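Local structure of undecaprenyl pyrophosphate synthase (Campylobacter jejuni, 3UGS) at residues I132-R137 / L186-Y191. The protein probably catalyses the magnesium-dependent condensation of isopentenyl diphosphate with allylic diphosphates to build the long polyprenyl chain of undecaprenyl diphosphate. Numbering follows the deposited sequence.
Sequences ISYGAR and LWQCSY
The methyl group of Ala-136 sits against the start of 186-191, touching both the backbone and the side chain of Leu-186. Its CB lies 3.4 Å from Leu-186 N and 3.6 Å from Leu-186 CG, while Leu-186 CB and CD1 are each a little farther from the same methyl. Leu-186 turns its CG anti to the carbonyl carbon and beside its own backbone N (chi1 -63°), which brings the branch point and the main-chain nitrogen to one side, where a single methyl can meet both. A small residue suits this place: the CA atoms of Ala-136 and Leu-186 are 5.6 Å apart, close enough that a methyl already bridges the gap. Leucine, branched at CG, lays CB, CG and one of its methyls, CD1, against that methyl.

Alongside this apolar pair, the long side chains of Tyr-134 and Gln-188 bring their polar ends near each other, with Tyr-134 OH 4.3 Å from Gln-188 OE1, too far for a direct bond. Glu-139 joins them instead: its OE1 is hydrogen-bonded to both Tyr-134 OH and Gln-188 NE2. Gln-188 NE2 also reaches Leu-165 O, so this buried amide nitrogen is gripped twice. Tyrosine and glutamine fit here because each carries a polar group on a long apolar stem to a shared carboxylate.

The contact lies where the central parallel sheet of this cis-prenyltransferase gives way to helix. Ser-190 of the second subunit packs on Leu-186 and Arg-137. Asn-183 uses OD1 to accept a hydrogen bond from Arg-137 N in the helix's first turn. The chain leaves strand 126-134, Gly-135 takes the N-cap position, and helix 136-149 begins against the loop that links strands 171-175 and 193-197.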
ATOM      1  N   ILE A 132      14.248   8.393  -5.106  1.00 26.78           N
ATOM      2  CA  ILE A 132      15.068   9.389  -4.346  1.00 27.72           C
ATOM      3  C   ILE A 132      14.318  10.670  -4.101  1.00 26.40           C
ATOM      4  O   ILE A 132      13.821  11.290  -5.037  1.00 25.87           O
ATOM      5  CB  ILE A 132      16.363   9.818  -5.062  1.00 27.97           C
ATOM      6  CG1 ILE A 132      17.020   8.628  -5.698  1.00 31.34           C
ATOM      7  CG2 ILE A 132      17.322  10.487  -4.092  1.00 27.89           C
ATOM      8  CD1 ILE A 132      18.077   9.045  -6.718  1.00 33.69           C
ATOM      9  N   SER A 133      14.295  11.075  -2.838  1.00 24.93           N
ATOM     10  CA  SER A 133      13.392  12.139  -2.403  1.00 25.47           C
ATOM     11  C   SER A 133      12.002  11.826  -2.983  1.00 22.67           C
ATOM     12  O   SER A 133      11.346  12.630  -3.606  1.00 23.55           O
ATOM     13  CB  SER A 133      13.850  13.512  -2.899  1.00 26.16           C
ATOM     14  OG  SER A 133      12.885  14.494  -2.515  1.00 27.54           O
ATOM     15  N   TYR A 134      11.623  10.592  -2.804  1.00 22.03           N
ATOM     16  CA  TYR A 134      10.386  10.058  -3.362  1.00 21.22           C
ATOM     17  C   TYR A 134       9.374   9.698  -2.286  1.00 20.89           C
ATOM     18  O   TYR A 134       9.677   9.130  -1.265  1.00 21.04           O
ATOM     19  CB  TYR A 134      10.649   8.830  -4.229  1.00 21.66           C
ATOM     20  CG  TYR A 134       9.416   8.053  -4.530  1.00 21.80           C
ATOM     21  CD1 TYR A 134       8.764   8.192  -5.754  1.00 22.37           C
ATOM     22  CD2 TYR A 134       8.861   7.217  -3.579  1.00 20.28           C
ATOM     23  CE1 TYR A 134       7.599   7.488  -6.029  1.00 22.61           C
ATOM     24  CE2 TYR A 134       7.708   6.532  -3.836  1.00 21.24           C
ATOM     25  CZ  TYR A 134       7.075   6.658  -5.058  1.00 22.42           C
ATOM     26  OH  TYR A 134       5.902   5.942  -5.297  1.00 24.13           O
ATOM     27  N   GLY A 135       8.136  10.022  -2.563  1.00 20.78           N
ATOM     28  CA  GLY A 135       7.030   9.539  -1.759  1.00 21.46           C
ATOM     29  C   GLY A 135       5.853   9.207  -2.643  1.00 21.42           C
ATOM     30  O   GLY A 135       5.637   9.876  -3.664  1.00 23.44           O
ATOM     31  N   ALA A 136       5.092   8.189  -2.240  1.00 19.83           N
ATOM     32  CA  ALA A 136       3.972   7.662  -3.078  1.00 19.63           C
ATOM     33  C   ALA A 136       2.875   8.682  -3.151  1.00 18.77           C
ATOM     34  O   ALA A 136       2.284   8.923  -4.182  1.00 18.50           O
ATOM     35  CB  ALA A 136       3.420   6.346  -2.546  1.00 19.13           C
ATOM     36  N   ARG A 137       2.610   9.280  -2.009  1.00 18.92           N
ATOM     37  CA  ARG A 137       1.529  10.262  -1.915  1.00 19.84           C
ATOM     38  C   ARG A 137       1.843  11.455  -2.831  1.00 20.21           C
ATOM     39  O   ARG A 137       1.014  11.940  -3.563  1.00 21.37           O
ATOM     40  CB  ARG A 137       1.290  10.728  -0.476  1.00 20.13           C
ATOM     41  CG  ARG A 137       0.474   9.758   0.366  1.00 19.56           C
ATOM     42  CD  ARG A 137       0.402  10.229   1.814  1.00 19.56           C
ATOM     43  NE  ARG A 137      -0.339   9.311   2.706  1.00 19.93           N
ATOM     44  CZ  ARG A 137      -0.843   9.665   3.887  1.00 17.99           C
ATOM     45  NH1 ARG A 137      -0.696  10.893   4.311  1.00 17.75           N
ATOM     46  NH2 ARG A 137      -1.477   8.789   4.654  1.00 18.65           N
ATOM     47  N   LEU A 186       2.736   3.096  -3.319  1.00 20.87           N
ATOM     48  CA  LEU A 186       1.395   2.664  -2.837  1.00 19.52           C
ATOM     49  C   LEU A 186       0.402   2.355  -3.970  1.00 18.96           C
ATOM     50  O   LEU A 186      -0.324   1.356  -3.982  1.00 19.12           O
ATOM     51  CB  LEU A 186       0.826   3.685  -1.873  1.00 18.75           C
ATOM     52  CG  LEU A 186       1.676   3.837  -0.581  1.00 19.50           C
ATOM     53  CD1 LEU A 186       1.209   5.039   0.283  1.00 19.44           C
ATOM     54  CD2 LEU A 186       1.688   2.540   0.235  1.00 17.77           C
ATOM     55  N   TRP A 187       0.337   3.260  -4.913  1.00 18.76           N
ATOM     56  CA  TRP A 187      -0.626   3.113  -6.019  1.00 18.32           C
ATOM     57  C   TRP A 187      -0.366   1.841  -6.821  1.00 18.24           C
ATOM     58  O   TRP A 187      -1.245   1.016  -7.096  1.00 18.02           O
ATOM     59  CB  TRP A 187      -0.593   4.323  -6.927  1.00 18.86           C
ATOM     60  CG  TRP A 187      -1.566   4.260  -8.072  1.00 18.17           C
ATOM     61  CD1 TRP A 187      -1.451   3.554  -9.242  1.00 17.81           C
ATOM     62  CD2 TRP A 187      -2.834   4.964  -8.170  1.00 18.63           C
ATOM     63  NE1 TRP A 187      -2.540   3.774 -10.029  1.00 18.71           N
ATOM     64  CE2 TRP A 187      -3.382   4.626  -9.445  1.00 18.25           C
ATOM     65  CE3 TRP A 187      -3.517   5.858  -7.351  1.00 18.30           C
ATOM     66  CZ2 TRP A 187      -4.560   5.134  -9.869  1.00 19.71           C
ATOM     67  CZ3 TRP A 187      -4.706   6.338  -7.761  1.00 19.01           C
ATOM     68  CH2 TRP A 187      -5.224   6.000  -9.013  1.00 20.26           C
ATOM     69  N   GLN A 188       0.888   1.700  -7.173  1.00 18.83           N
ATOM     70  CA  GLN A 188       1.402   0.558  -7.950  1.00 18.03           C
ATOM     71  C   GLN A 188       1.212  -0.803  -7.225  1.00 18.81           C
ATOM     72  O   GLN A 188       1.073  -1.876  -7.829  1.00 17.10           O
ATOM     73  CB  GLN A 188       2.849   0.770  -8.307  1.00 17.74           C
ATOM     74  CG  GLN A 188       3.122   1.949  -9.233  1.00 17.35           C
ATOM     75  CD  GLN A 188       3.439   3.228  -8.434  1.00 17.37           C
ATOM     76  OE1 GLN A 188       3.159   3.295  -7.238  1.00 15.93           O
ATOM     77  NE2 GLN A 188       4.051   4.232  -9.095  1.00 16.39           N
ATOM     78  N   CYS A 189       1.160  -0.720  -5.914  1.00 19.57           N
ATOM     79  CA  CYS A 189       1.115  -1.914  -5.064  1.00 20.86           C
ATOM     80  C   CYS A 189      -0.292  -2.384  -4.724  1.00 21.82           C
ATOM     81  O   CYS A 189      -0.476  -3.270  -3.906  1.00 23.77           O
ATOM     82  CB  CYS A 189       1.911  -1.677  -3.765  1.00 22.39           C
ATOM     83  SG  CYS A 189       3.733  -1.839  -3.971  1.00 23.58           S
ATOM     84  N   SER A 190      -1.296  -1.782  -5.336  1.00 22.17           N
ATOM     85  CA  SER A 190      -2.688  -2.061  -4.918  1.00 23.35           C
ATOM     86  C   SER A 190      -2.933  -3.554  -4.810  1.00 24.79           C
ATOM     87  O   SER A 190      -3.504  -4.038  -3.818  1.00 24.73           O
ATOM     88  CB  SER A 190      -3.744  -1.431  -5.833  1.00 23.99           C
ATOM     89  OG  SER A 190      -3.516  -1.759  -7.161  1.00 26.18           O
ATOM     90  N   TYR A 191      -2.495  -4.243  -5.866  1.00 24.18           N
ATOM     91  CA  TYR A 191      -2.535  -5.731  -5.965  1.00 24.32           C
ATOM     92  C   TYR A 191      -1.163  -6.471  -5.972  1.00 24.08           C
ATOM     93  O   TYR A 191      -1.049  -7.645  -6.299  1.00 21.60           O
ATOM     94  CB  TYR A 191      -3.348  -6.145  -7.178  1.00 25.37           C
ATOM     95  CG  TYR A 191      -4.811  -5.991  -6.899  1.00 24.81           C
ATOM     96  CD1 TYR A 191      -5.512  -6.969  -6.177  1.00 25.34           C
ATOM     97  CD2 TYR A 191      -5.490  -4.854  -7.292  1.00 24.71           C
ATOM     98  CE1 TYR A 191      -6.864  -6.817  -5.877  1.00 24.31           C
ATOM     99  CE2 TYR A 191      -6.833  -4.685  -6.985  1.00 24.28           C
ATOM    100  CZ  TYR A 191      -7.507  -5.670  -6.281  1.00 24.92           C
ATOM    101  OH  TYR A 191      -8.847  -5.484  -6.008  1.00 28.47           O
TER